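Local structure of peroxisomal catalase A (Saccharomyces cerevisiae, 1A4E) at residues 64-69 with 78-83; 116-121 with 360-365; 171-176 with 469-474. The protein breaks down hydrogen peroxide to water and oxygen with the help of a heme cofactor, probably protecting the cell from peroxide made by peroxisomal oxidases. All blocks are in the same frame, centred on the assembly; numbering follows the deposited sequence.

Contact 1 (64-69 with 78-83); sequences GYFEVT and SAMFSK
The end of strand 59-68 and the 3-10 turn at 79-81 approach most closely at Val68 and Phe81, whose CA atoms are 6.1 Å apart, and packing rather than backbone pairing joins them. Phe66 and Val68, two residues apart on the strand, both send their CB toward the turn. Phe66 CZ lies 3.7 Å from Phe81 CE1, in the plane of the Phe81 ring at its edge, and the ring planes meet at 75°, an oblique arrangement. Met80 reaches the Phe66 ring from a bend at chi3 (-68°), which brings its CE to 3.7 Å from Phe66 CD2, while its CG lies over the centre of the Phe81 ring. This is the connection between two neighbouring antiparallel strands of the catalase beta-barrel, 59-68 and 87-95, folding back onto the barrel: Met80 also packs on Phe117 and Leu124, and Phe81 on Trp126 and Val296. Val68 meets backbone instead, with CG2 3.2 Å from Met80 O and CB 3.3 Å from Lys83 O. Within the turn, Ala79 O accepts from Ser82 N and Ser82 OG, the hydroxyl at 2.9 Å lying in the carbonyl plane on a lone pair, and Lys86 NZ also bonds to it.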
ATOM      1  N   GLY B  64      19.788 -16.596  18.573  1.00 23.33           N
ATOM      2  CA  GLY B  64      20.502 -17.649  19.264  1.00 19.66           C
ATOM      3  C   GLY B  64      20.798 -18.793  18.328  1.00 22.16           C
ATOM      4  O   GLY B  64      21.063 -18.585  17.146  1.00 24.76           O
ATOM      5  N   TYR B  65      20.768 -20.017  18.852  1.00 25.67           N
ATOM      6  CA  TYR B  65      21.002 -21.199  18.036  1.00 26.60           C
ATOM      7  C   TYR B  65      20.286 -22.422  18.589  1.00 27.68           C
ATOM      8  O   TYR B  65      19.905 -22.483  19.756  1.00 26.04           O
ATOM      9  CB  TYR B  65      22.508 -21.516  17.938  1.00 26.58           C
ATOM     10  CG  TYR B  65      23.207 -21.819  19.261  1.00 30.59           C
ATOM     11  CD1 TYR B  65      23.763 -20.783  20.018  1.00 30.73           C
ATOM     12  CD2 TYR B  65      23.279 -23.140  19.726  1.00 33.70           C
ATOM     13  CE1 TYR B  65      24.383 -21.060  21.237  1.00 33.32           C
ATOM     14  CE2 TYR B  65      23.897 -23.423  20.944  1.00 34.86           C
ATOM     15  CZ  TYR B  65      24.443 -22.379  21.689  1.00 35.29           C
ATOM     16  OH  TYR B  65      25.049 -22.662  22.892  1.00 37.98           O
ATOM     17  N   PHE B  66      20.093 -23.386  17.693  1.00 27.87           N
ATOM     18  CA  PHE B  66      19.590 -24.696  18.027  1.00 26.61           C
ATOM     19  C   PHE B  66      20.800 -25.614  17.896  1.00 28.94           C
ATOM     20  O   PHE B  66      21.562 -25.514  16.936  1.00 28.41           O
ATOM     21  CB  PHE B  66      18.504 -25.134  17.047  1.00 24.98           C
ATOM     22  CG  PHE B  66      18.075 -26.591  17.221  1.00 28.73           C
ATOM     23  CD1 PHE B  66      17.181 -26.952  18.238  1.00 28.36           C
ATOM     24  CD2 PHE B  66      18.594 -27.576  16.375  1.00 28.21           C
ATOM     25  CE1 PHE B  66      16.810 -28.289  18.402  1.00 31.98           C
ATOM     26  CE2 PHE B  66      18.218 -28.911  16.547  1.00 30.47           C
ATOM     27  CZ  PHE B  66      17.330 -29.271  17.559  1.00 30.25           C
ATOM     28  N   GLU B  67      20.994 -26.518  18.860  1.00 30.87           N
ATOM     29  CA  GLU B  67      22.072 -27.494  18.806  1.00 30.97           C
ATOM     30  C   GLU B  67      21.471 -28.889  18.911  1.00 30.68           C
ATOM     31  O   GLU B  67      20.655 -29.132  19.793  1.00 30.77           O
ATOM     32  CB  GLU B  67      23.038 -27.279  19.959  1.00 30.42           C
ATOM     33  CG  GLU B  67      24.313 -28.104  19.796  1.00 36.56           C
ATOM     34  CD  GLU B  67      25.311 -27.966  20.935  1.00 40.25           C
ATOM     35  OE1 GLU B  67      25.756 -26.853  21.214  1.00 45.12           O
ATOM     36  OE2 GLU B  67      25.646 -28.977  21.545  1.00 41.81           O
ATOM     37  N   VAL B  68      21.833 -29.819  18.024  1.00 32.11           N
ATOM     38  CA  VAL B  68      21.368 -31.201  18.105  1.00 33.49           C
ATOM     39  C   VAL B  68      22.153 -31.889  19.217  1.00 35.47           C
ATOM     40  O   VAL B  68      23.379 -31.782  19.273  1.00 37.86           O
ATOM     41  CB  VAL B  68      21.619 -31.952  16.778  1.00 34.45           C
ATOM     42  CG1 VAL B  68      21.111 -33.381  16.879  1.00 32.90           C
ATOM     43  CG2 VAL B  68      20.910 -31.238  15.646  1.00 30.13           C
ATOM     44  N   THR B  69      21.481 -32.562  20.151  1.00 35.21           N
ATOM     45  CA  THR B  69      22.193 -33.281  21.203  1.00 33.46           C
ATOM     46  C   THR B  69      21.901 -34.776  21.159  1.00 32.80           C
ATOM     47  O   THR B  69      22.627 -35.572  21.752  1.00 34.22           O
ATOM     48  CB  THR B  69      21.826 -32.702  22.600  1.00 30.48           C
ATOM     49  OG1 THR B  69      20.422 -32.792  22.788  1.00 30.46           O
ATOM     50  CG2 THR B  69      22.287 -31.259  22.723  1.00 31.80           C
ATOM     51  N   SER B  78      15.612 -34.183   7.985  1.00 27.50           N
ATOM     52  CA  SER B  78      16.024 -32.798   7.754  1.00 26.90           C
ATOM     53  C   SER B  78      17.482 -32.575   8.113  1.00 28.44           C
ATOM     54  O   SER B  78      17.964 -33.065   9.138  1.00 30.64           O
ATOM     55  CB  SER B  78      15.194 -31.830   8.583  1.00 24.26           C
ATOM     56  OG  SER B  78      13.821 -31.999   8.284  1.00 26.78           O
ATOM     57  N   ALA B  79      18.185 -31.823   7.262  1.00 28.21           N
ATOM     58  CA  ALA B  79      19.605 -31.548   7.446  1.00 27.45           C
ATOM     59  C   ALA B  79      19.982 -30.883   8.761  1.00 27.07           C
ATOM     60  O   ALA B  79      21.058 -31.160   9.282  1.00 28.33           O
ATOM     61  CB  ALA B  79      20.112 -30.657   6.326  1.00 24.34           C
ATOM     62  N   MET B  80      19.109 -30.058   9.356  1.00 25.49           N
ATOM     63  CA  MET B  80      19.437 -29.421  10.621  1.00 29.01           C
ATOM     64  C   MET B  80      19.597 -30.423  11.759  1.00 29.32           C
ATOM     65  O   MET B  80      20.260 -30.133  12.749  1.00 31.36           O
ATOM     66  CB  MET B  80      18.359 -28.398  10.984  1.00 28.27           C
ATOM     67  CG  MET B  80      16.977 -28.928  11.303  1.00 33.70           C
ATOM     68  SD  MET B  80      15.835 -27.611  11.790  1.00 42.28           S
ATOM     69  CE  MET B  80      16.493 -27.077  13.342  1.00 36.89           C
ATOM     70  N   PHE B  81      19.022 -31.621  11.604  1.00 30.53           N
ATOM     71  CA  PHE B  81      19.114 -32.684  12.592  1.00 29.87           C
ATOM     72  C   PHE B  81      20.158 -33.743  12.240  1.00 30.21           C
ATOM     73  O   PHE B  81      20.379 -34.641  13.041  1.00 31.89           O
ATOM     74  CB  PHE B  81      17.768 -33.391  12.742  1.00 25.26           C
ATOM     75  CG  PHE B  81      16.605 -32.529  13.196  1.00 21.27           C
ATOM     76  CD1 PHE B  81      16.728 -31.687  14.305  1.00 23.30           C
ATOM     77  CD2 PHE B  81      15.395 -32.606  12.512  1.00 20.29           C
ATOM     78  CE1 PHE B  81      15.634 -30.925  14.726  1.00 20.74           C
ATOM     79  CE2 PHE B  81      14.307 -31.842  12.939  1.00 21.48           C
ATOM     80  CZ  PHE B  81      14.424 -31.003  14.045  1.00 19.55           C
ATOM     81  N   SER B  82      20.865 -33.661  11.106  1.00 30.54           N
ATOM     82  CA  SER B  82      21.735 -34.740  10.652  1.00 30.83           C
ATOM     83  C   SER B  82      22.935 -35.183  11.473  1.00 32.20           C
ATOM     84  O   SER B  82      23.334 -36.337  11.332  1.00 33.96           O
ATOM     85  CB  SER B  82      22.232 -34.422   9.251  1.00 30.28           C
ATOM     86  OG  SER B  82      23.021 -33.246   9.229  1.00 33.64           O
ATOM     87  N   LYS B  83      23.553 -34.337  12.306  1.00 34.38           N
ATOM     88  CA  LYS B  83      24.705 -34.733  13.116  1.00 35.50           C
ATOM     89  C   LYS B  83      24.548 -34.163  14.517  1.00 35.29           C
ATOM     90  O   LYS B  83      23.970 -33.093  14.700  1.00 36.06           O
ATOM     91  CB  LYS B  83      26.057 -34.196  12.603  1.00 40.25           C
ATOM     92  CG  LYS B  83      26.519 -34.490  11.172  1.00 50.20           C
ATOM     93  CD  LYS B  83      26.154 -33.333  10.217  1.00 58.71           C
ATOM     94  CE  LYS B  83      26.660 -33.516   8.775  1.00 57.54           C
ATOM     95  NZ  LYS B  83      26.429 -32.321   7.978  1.00 52.26           N
TER

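Contact 2 (116-121 with 360-365); sequences KFYTEE and CPYASK
Two different first torsions bring Tyr118 and Tyr362 together: chi1 of -60° sets the Tyr118 ring beside its backbone N, whereas chi1 of 81° wedges the Tyr362 ring between N and carbonyl carbon, from where it reaches back over its partner. Tyr362 CE2 sits over one face of Tyr118, 3.5 Å from Tyr118 CG, and Lys116 CG lies against the opposite face, nearer the rim. The planes are inclined by 35°, an oblique pairing. Cys360 O comes in at the Tyr118 edge, 3.7 Å from CE1, and the Tyr118 hydroxyl is hydrogen-bonded to Val358 O; ring rotation is thus restrained from several sides. Beyond the rings, the type I turn 361-364 lays small groups on carbonyls at and just past the strand end: Ala363 CB is 3.4 Å from Thr119 O, and Ser364 CB 3.4 Å from Glu120 O. Water bridges the backbones, donating to Thr119 O at 3.0 Å and accepting from Ala363 N at 3.2 Å. Thr119 OG1 accepts from Glu121 N in an ST turn and is also hydrogen-bonded to Gly122 O, between strands 112-119 and 122-129. Ser364 OG bonds to Gly13 O of the second subunit, and Glu121 O to Asn14 of that subunit. The irregular chain between helix 332-348 and strand 411-418, to which 360-365 belongs, runs over the barrel and meets a neighbour's N-terminal arm, as in the wrapping region of tetrameric catalases.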
ATOM      1  N   LYS B 116      12.566 -19.078  14.042  1.00 20.61           N
ATOM      2  CA  LYS B 116      12.994 -19.183  12.661  1.00 19.73           C
ATOM      3  C   LYS B 116      14.386 -19.782  12.660  1.00 20.37           C
ATOM      4  O   LYS B 116      15.279 -19.254  13.309  1.00 21.81           O
ATOM      5  CB  LYS B 116      13.043 -17.809  12.021  1.00 21.11           C
ATOM      6  CG  LYS B 116      13.521 -17.817  10.570  1.00 21.87           C
ATOM      7  CD  LYS B 116      13.513 -16.418   9.969  1.00 18.40           C
ATOM      8  CE  LYS B 116      12.124 -15.815  10.016  1.00 18.60           C
ATOM      9  NZ  LYS B 116      11.226 -16.595   9.194  1.00 16.91           N
ATOM     10  N   PHE B 117      14.583 -20.871  11.929  1.00 19.48           N
ATOM     11  CA  PHE B 117      15.852 -21.560  11.858  1.00 21.73           C
ATOM     12  C   PHE B 117      16.379 -21.355  10.455  1.00 22.87           C
ATOM     13  O   PHE B 117      15.679 -21.592   9.471  1.00 26.27           O
ATOM     14  CB  PHE B 117      15.681 -23.057  12.101  1.00 20.95           C
ATOM     15  CG  PHE B 117      15.080 -23.426  13.446  1.00 24.00           C
ATOM     16  CD1 PHE B 117      15.898 -23.496  14.580  1.00 23.16           C
ATOM     17  CD2 PHE B 117      13.713 -23.713  13.541  1.00 22.29           C
ATOM     18  CE1 PHE B 117      15.345 -23.856  15.808  1.00 21.50           C
ATOM     19  CE2 PHE B 117      13.173 -24.071  14.771  1.00 20.36           C
ATOM     20  CZ  PHE B 117      13.986 -24.144  15.904  1.00 22.11           C
ATOM     21  N   TYR B 118      17.627 -20.914  10.361  1.00 23.05           N
ATOM     22  CA  TYR B 118      18.258 -20.654   9.084  1.00 23.57           C
ATOM     23  C   TYR B 118      19.020 -21.898   8.692  1.00 24.57           C
ATOM     24  O   TYR B 118      20.233 -21.987   8.909  1.00 29.08           O
ATOM     25  CB  TYR B 118      19.211 -19.468   9.216  1.00 21.28           C
ATOM     26  CG  TYR B 118      18.515 -18.190   9.647  1.00 21.45           C
ATOM     27  CD1 TYR B 118      17.790 -17.430   8.724  1.00 21.74           C
ATOM     28  CD2 TYR B 118      18.605 -17.776  10.977  1.00 21.69           C
ATOM     29  CE1 TYR B 118      17.156 -16.255   9.134  1.00 23.82           C
ATOM     30  CE2 TYR B 118      17.972 -16.606  11.393  1.00 21.88           C
ATOM     31  CZ  TYR B 118      17.255 -15.856  10.465  1.00 23.58           C
ATOM     32  OH  TYR B 118      16.634 -14.700  10.871  1.00 25.72           O
ATOM     33  N   THR B 119      18.315 -22.884   8.130  1.00 24.58           N
ATOM     34  CA  THR B 119      18.968 -24.140   7.776  1.00 25.94           C
ATOM     35  C   THR B 119      19.503 -24.149   6.336  1.00 28.70           C
ATOM     36  O   THR B 119      19.177 -23.282   5.520  1.00 30.07           O
ATOM     37  CB  THR B 119      17.989 -25.344   7.990  1.00 23.05           C
ATOM     38  OG1 THR B 119      17.293 -25.542   6.771  1.00 25.84           O
ATOM     39  CG2 THR B 119      16.973 -25.120   9.108  1.00 21.06           C
ATOM     40  N   GLU B 120      20.311 -25.165   6.004  1.00 29.69           N
ATOM     41  CA  GLU B 120      20.885 -25.334   4.669  1.00 30.49           C
ATOM     42  C   GLU B 120      19.849 -25.729   3.629  1.00 29.01           C
ATOM     43  O   GLU B 120      20.172 -25.799   2.446  1.00 29.02           O
ATOM     44  CB  GLU B 120      21.937 -26.410   4.665  1.00 32.86           C
ATOM     45  CG  GLU B 120      22.949 -26.267   5.773  1.00 43.68           C
ATOM     46  CD  GLU B 120      23.513 -27.611   6.194  1.00 51.10           C
ATOM     47  OE1 GLU B 120      22.731 -28.509   6.521  1.00 50.78           O
ATOM     48  OE2 GLU B 120      24.734 -27.752   6.199  1.00 55.97           O
ATOM     49  N   GLU B 121      18.617 -26.041   4.059  1.00 28.28           N
ATOM     50  CA  GLU B 121      17.517 -26.380   3.170  1.00 25.96           C
ATOM     51  C   GLU B 121      16.430 -25.315   3.260  1.00 24.37           C
ATOM     52  O   GLU B 121      15.238 -25.571   3.072  1.00 25.27           O
ATOM     53  CB  GLU B 121      16.948 -27.726   3.569  1.00 27.03           C
ATOM     54  CG  GLU B 121      17.934 -28.880   3.467  1.00 31.03           C
ATOM     55  CD  GLU B 121      17.420 -30.195   4.043  1.00 33.50           C
ATOM     56  OE1 GLU B 121      16.806 -30.207   5.113  1.00 31.08           O
ATOM     57  OE2 GLU B 121      17.639 -31.219   3.406  1.00 32.98           O
ATOM     58  N   CYS B 360      15.313 -13.363   5.122  1.00 28.58           N
ATOM     59  CA  CYS B 360      16.099 -13.910   4.035  1.00 31.27           C
ATOM     60  C   CYS B 360      16.676 -15.278   4.430  1.00 29.79           C
ATOM     61  O   CYS B 360      17.201 -15.441   5.536  1.00 29.39           O
ATOM     62  CB  CYS B 360      17.188 -12.878   3.707  1.00 31.67           C
ATOM     63  SG  CYS B 360      18.268 -13.329   2.332  1.00 44.52           S
ATOM     64  N   PRO B 361      16.537 -16.317   3.589  1.00 27.35           N
ATOM     65  CA  PRO B 361      17.154 -17.627   3.794  1.00 25.95           C
ATOM     66  C   PRO B 361      18.655 -17.583   3.560  1.00 28.05           C
ATOM     67  O   PRO B 361      19.104 -18.051   2.516  1.00 29.84           O
ATOM     68  CB  PRO B 361      16.398 -18.501   2.827  1.00 25.28           C
ATOM     69  CG  PRO B 361      16.100 -17.563   1.670  1.00 24.28           C
ATOM     70  CD  PRO B 361      15.648 -16.328   2.425  1.00 26.11           C
ATOM     71  N   TYR B 362      19.470 -17.075   4.493  1.00 30.42           N
ATOM     72  CA  TYR B 362      20.872 -16.864   4.161  1.00 35.55           C
ATOM     73  C   TYR B 362      21.694 -18.128   3.942  1.00 35.68           C
ATOM     74  O   TYR B 362      22.652 -18.106   3.168  1.00 37.53           O
ATOM     75  CB  TYR B 362      21.523 -15.964   5.242  1.00 37.61           C
ATOM     76  CG  TYR B 362      21.985 -16.570   6.559  1.00 46.66           C
ATOM     77  CD1 TYR B 362      23.174 -17.316   6.605  1.00 49.82           C
ATOM     78  CD2 TYR B 362      21.241 -16.367   7.724  1.00 48.93           C
ATOM     79  CE1 TYR B 362      23.617 -17.871   7.801  1.00 54.61           C
ATOM     80  CE2 TYR B 362      21.685 -16.915   8.931  1.00 56.35           C
ATOM     81  CZ  TYR B 362      22.867 -17.668   8.956  1.00 57.76           C
ATOM     82  OH  TYR B 362      23.308 -18.233  10.133  1.00 62.53           O
ATOM     83  N   ALA B 363      21.315 -19.239   4.587  1.00 32.38           N
ATOM     84  CA  ALA B 363      22.047 -20.481   4.416  1.00 30.30           C
ATOM     85  C   ALA B 363      21.582 -21.314   3.221  1.00 29.75           C
ATOM     86  O   ALA B 363      22.152 -22.364   2.923  1.00 31.56           O
ATOM     87  CB  ALA B 363      21.920 -21.301   5.687  1.00 27.39           C
ATOM     88  N   SER B 364      20.555 -20.845   2.507  1.00 29.91           N
ATOM     89  CA  SER B 364      20.027 -21.511   1.322  1.00 30.12           C
ATOM     90  C   SER B 364      19.285 -20.447   0.533  1.00 32.35           C
ATOM     91  O   SER B 364      18.062 -20.302   0.626  1.00 33.11           O
ATOM     92  CB  SER B 364      19.064 -22.624   1.719  1.00 30.16           C
ATOM     93  OG  SER B 364      18.416 -23.251   0.618  1.00 29.63           O
ATOM     94  N   LYS B 365      20.057 -19.699  -0.262  1.00 33.44           N
ATOM     95  CA  LYS B 365      19.544 -18.573  -1.030  1.00 34.98           C
ATOM     96  C   LYS B 365      18.353 -18.805  -1.941  1.00 33.27           C
ATOM     97  O   LYS B 365      18.207 -19.830  -2.604  1.00 33.97           O
ATOM     98  CB  LYS B 365      20.653 -17.991  -1.869  1.00 39.39           C
ATOM     99  CG  LYS B 365      21.482 -16.939  -1.158  1.00 49.65           C
ATOM    100  CD  LYS B 365      22.591 -16.609  -2.144  1.00 62.64           C
ATOM    101  CE  LYS B 365      23.199 -15.229  -1.933  1.00 68.05           C
ATOM    102  NZ  LYS B 365      24.294 -15.030  -2.868  1.00 72.90           N
TER
HETATM  103  O   HOH W   1      22.690 -21.524  10.401  1.00 37.71           O
HETATM  104  O   HOH W   2      18.459 -20.405   5.358  1.00 21.29           O

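Contact 3 (171-176 with 469-474); sequences ENQVAI and YDMFAR
Ile176, Met471 and Phe472 form a mainly apolar packing contact between the start of helix 176-182, entered through the 3-10 turn 173-175, and the last turns of helix 462-473 in the C-terminal helical region of the catalase fold. The backbones stay well apart, 7.7 Å between the CA atoms of Gln173 and Met471, so side chains fill the interface. Met471 is extended through chi1 and chi2 and bends at chi3 (71°); it slides past Ile176 in the opposite direction, with Met471 CG 3.9 Å from Ile176 CG1 and Met471 SD 4.0 Å from the same atom. The far end of the isoleucine turns to the ring, Ile176 CD1 lying 3.8 Å from Phe472 CE1. Trp164 of helix 160-168 packs on both Met471 and Phe472, and Leu479 and Ile483 of helix 477-487 also meet the ring. At the exposed side, Gln173 OE1 lies 3.5 Å from Arg474 NH1 near the guanidinium edge, with the amide and guanidinium planes 75° apart; Gln173 NE2 is bonded to Thr168 O. The chemistry implies that buried aliphatic, thioether and aromatic groups hold helix 462-473 here, with the one polar pair, Gln173 and Arg474, at the more exposed margin.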
ATOM      1  N   GLU B 171     -21.386 -25.348  20.403  1.00 37.61           N
ATOM      2  CA  GLU B 171     -20.466 -25.873  19.397  1.00 37.83           C
ATOM      3  C   GLU B 171     -19.039 -25.340  19.486  1.00 34.28           C
ATOM      4  O   GLU B 171     -18.148 -25.852  18.817  1.00 35.71           O
ATOM      5  CB  GLU B 171     -21.002 -25.601  17.979  1.00 39.49           C
ATOM      6  CG  GLU B 171     -21.469 -24.192  17.614  1.00 49.10           C
ATOM      7  CD  GLU B 171     -22.920 -23.823  17.953  1.00 55.32           C
ATOM      8  OE1 GLU B 171     -23.606 -24.537  18.695  1.00 55.09           O
ATOM      9  OE2 GLU B 171     -23.367 -22.788  17.457  1.00 57.77           O
ATOM     10  N   ASN B 172     -18.801 -24.329  20.322  1.00 30.94           N
ATOM     11  CA  ASN B 172     -17.478 -23.767  20.543  1.00 31.26           C
ATOM     12  C   ASN B 172     -16.877 -24.223  21.865  1.00 32.45           C
ATOM     13  O   ASN B 172     -15.687 -23.995  22.094  1.00 32.98           O
ATOM     14  CB  ASN B 172     -17.524 -22.248  20.565  1.00 28.52           C
ATOM     15  CG  ASN B 172     -18.096 -21.615  19.315  1.00 30.19           C
ATOM     16  OD1 ASN B 172     -18.076 -22.172  18.224  1.00 30.87           O
ATOM     17  ND2 ASN B 172     -18.634 -20.410  19.445  1.00 29.53           N
ATOM     18  N   GLN B 173     -17.624 -24.912  22.741  1.00 32.24           N
ATOM     19  CA  GLN B 173     -17.229 -25.310  24.099  1.00 31.28           C
ATOM     20  C   GLN B 173     -16.047 -26.282  24.037  1.00 28.67           C
ATOM     21  O   GLN B 173     -15.477 -26.558  25.156  1.00 27.48           O
ATOM     22  CB  GLN B 173     -18.401 -25.990  24.806  1.00 34.23           C
ATOM     23  CG  GLN B 173     -19.629 -25.088  24.929  1.00 35.79           C
ATOM     24  CD  GLN B 173     -20.805 -25.772  25.629  1.00 41.32           C
ATOM     25  OE1 GLN B 173     -20.698 -26.934  26.016  1.00 42.98           O
ATOM     26  NE2 GLN B 173     -21.934 -25.115  25.815  1.00 20.00           N
ATOM     27  N   VAL B 174     -15.602 -26.813  22.921  1.00 28.67           N
ATOM     28  CA  VAL B 174     -14.389 -27.621  22.787  1.00 29.65           C
ATOM     29  C   VAL B 174     -13.145 -26.794  23.160  1.00 28.77           C
ATOM     30  O   VAL B 174     -12.042 -27.311  23.305  1.00 29.19           O
ATOM     31  CB  VAL B 174     -14.351 -28.177  21.306  1.00 30.59           C
ATOM     32  CG1 VAL B 174     -14.065 -27.101  20.283  1.00 28.48           C
ATOM     33  CG2 VAL B 174     -13.298 -29.259  21.230  1.00 32.00           C
ATOM     34  N   ALA B 175     -13.325 -25.479  23.362  1.00 29.41           N
ATOM     35  CA  ALA B 175     -12.297 -24.567  23.836  1.00 28.66           C
ATOM     36  C   ALA B 175     -11.952 -24.725  25.313  1.00 28.45           C
ATOM     37  O   ALA B 175     -10.934 -24.195  25.747  1.00 29.48           O
ATOM     38  CB  ALA B 175     -12.750 -23.135  23.628  1.00 26.16           C
ATOM     39  N   ILE B 176     -12.766 -25.475  26.075  1.00 29.33           N
ATOM     40  CA  ILE B 176     -12.657 -25.602  27.527  1.00 29.51           C
ATOM     41  C   ILE B 176     -11.306 -26.095  28.057  1.00 30.58           C
ATOM     42  O   ILE B 176     -10.861 -25.577  29.085  1.00 32.42           O
ATOM     43  CB  ILE B 176     -13.906 -26.494  27.950  1.00 29.92           C
ATOM     44  CG1 ILE B 176     -14.466 -25.944  29.263  1.00 28.88           C
ATOM     45  CG2 ILE B 176     -13.575 -27.978  28.019  1.00 24.80           C
ATOM     46  CD1 ILE B 176     -13.611 -25.811  30.522  1.00 26.67           C
ATOM     47  N   TYR B 469     -20.979 -20.871  34.332  1.00 40.28           N
ATOM     48  CA  TYR B 469     -21.104 -21.788  35.460  1.00 39.12           C
ATOM     49  C   TYR B 469     -21.548 -23.158  34.993  1.00 39.46           C
ATOM     50  O   TYR B 469     -21.015 -24.156  35.469  1.00 42.34           O
ATOM     51  CB  TYR B 469     -22.124 -21.294  36.477  1.00 37.18           C
ATOM     52  CG  TYR B 469     -21.883 -19.897  37.024  1.00 38.92           C
ATOM     53  CD1 TYR B 469     -20.593 -19.364  37.138  1.00 39.44           C
ATOM     54  CD2 TYR B 469     -22.992 -19.129  37.390  1.00 40.48           C
ATOM     55  CE1 TYR B 469     -20.416 -18.063  37.613  1.00 40.39           C
ATOM     56  CE2 TYR B 469     -22.817 -17.830  37.866  1.00 40.70           C
ATOM     57  CZ  TYR B 469     -21.529 -17.307  37.973  1.00 40.19           C
ATOM     58  OH  TYR B 469     -21.361 -16.021  38.440  1.00 43.17           O
ATOM     59  N   ASP B 470     -22.476 -23.235  34.031  1.00 39.11           N
ATOM     60  CA  ASP B 470     -22.922 -24.514  33.511  1.00 42.20           C
ATOM     61  C   ASP B 470     -21.856 -25.243  32.724  1.00 43.02           C
ATOM     62  O   ASP B 470     -21.794 -26.469  32.794  1.00 45.96           O
ATOM     63  CB  ASP B 470     -24.159 -24.321  32.632  1.00 43.18           C
ATOM     64  CG  ASP B 470     -25.434 -23.957  33.397  1.00 46.35           C
ATOM     65  OD1 ASP B 470     -25.472 -24.037  34.630  1.00 45.59           O
ATOM     66  OD2 ASP B 470     -26.411 -23.590  32.745  1.00 46.50           O
ATOM     67  N   MET B 471     -20.990 -24.508  32.014  1.00 44.14           N
ATOM     68  CA  MET B 471     -19.889 -25.112  31.269  1.00 42.34           C
ATOM     69  C   MET B 471     -18.824 -25.644  32.224  1.00 40.08           C
ATOM     70  O   MET B 471     -18.348 -26.767  32.046  1.00 41.98           O
ATOM     71  CB  MET B 471     -19.266 -24.078  30.320  1.00 42.08           C
ATOM     72  CG  MET B 471     -18.107 -24.607  29.481  1.00 41.03           C
ATOM     73  SD  MET B 471     -17.395 -23.392  28.346  1.00 40.15           S
ATOM     74  CE  MET B 471     -16.586 -22.327  29.508  1.00 37.63           C
ATOM     75  N   PHE B 472     -18.452 -24.884  33.259  1.00 37.99           N
ATOM     76  CA  PHE B 472     -17.461 -25.353  34.213  1.00 39.56           C
ATOM     77  C   PHE B 472     -17.950 -26.432  35.170  1.00 40.89           C
ATOM     78  O   PHE B 472     -17.144 -27.199  35.690  1.00 39.09           O
ATOM     79  CB  PHE B 472     -16.933 -24.162  34.993  1.00 38.83           C
ATOM     80  CG  PHE B 472     -15.864 -23.421  34.197  1.00 39.33           C
ATOM     81  CD1 PHE B 472     -14.576 -23.957  34.096  1.00 37.88           C
ATOM     82  CD2 PHE B 472     -16.168 -22.209  33.569  1.00 39.38           C
ATOM     83  CE1 PHE B 472     -13.598 -23.276  33.371  1.00 40.49           C
ATOM     84  CE2 PHE B 472     -15.180 -21.537  32.847  1.00 38.56           C
ATOM     85  CZ  PHE B 472     -13.898 -22.068  32.746  1.00 38.26           C
ATOM     86  N   ALA B 473     -19.272 -26.524  35.379  1.00 42.69           N
ATOM     87  CA  ALA B 473     -19.875 -27.588  36.176  1.00 42.83           C
ATOM     88  C   ALA B 473     -19.725 -28.926  35.464  1.00 43.02           C
ATOM     89  O   ALA B 473     -19.656 -29.986  36.091  1.00 44.12           O
ATOM     90  CB  ALA B 473     -21.364 -27.359  36.385  1.00 40.29           C
ATOM     91  N   ARG B 474     -19.637 -28.866  34.131  1.00 41.13           N
ATOM     92  CA  ARG B 474     -19.455 -30.051  33.325  1.00 41.96           C
ATOM     93  C   ARG B 474     -18.033 -30.598  33.455  1.00 42.48           C
ATOM     94  O   ARG B 474     -17.763 -31.749  33.107  1.00 42.04           O
ATOM     95  CB  ARG B 474     -19.814 -29.661  31.905  1.00 42.41           C
ATOM     96  CG  ARG B 474     -20.112 -30.866  31.055  1.00 49.26           C
ATOM     97  CD  ARG B 474     -20.904 -30.463  29.843  1.00 52.02           C
ATOM     98  NE  ARG B 474     -20.898 -31.572  28.904  1.00 58.78           N
ATOM     99  CZ  ARG B 474     -21.130 -31.391  27.602  1.00 61.14           C
ATOM    100  NH1 ARG B 474     -21.387 -30.183  27.093  1.00 60.92           N
ATOM    101  NH2 ARG B 474     -21.057 -32.442  26.785  1.00 62.09           N
TER

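How the contacts relate
Contacts 1 and 2 are neighbours on the same antiparallel sheet, their centres 13 Å apart; Phe66 packs on Phe117, and Glu121 OE1 probably accepts a hydrogen bond from Ala79 N. Contact 3 lies about 41 Å from contact 1 and 43 Å from contact 2 between centres, on the opposite side of the chain's centre from contact 2, and joins helical elements instead. Contacts 1 and 3 are largely buried, apolar and confined to one subunit, but the first closes a local strand connection and the third ties residues almost 300 positions apart. Contact 2 is only partly buried, which fits its bridging water and its bonds to a second subunit.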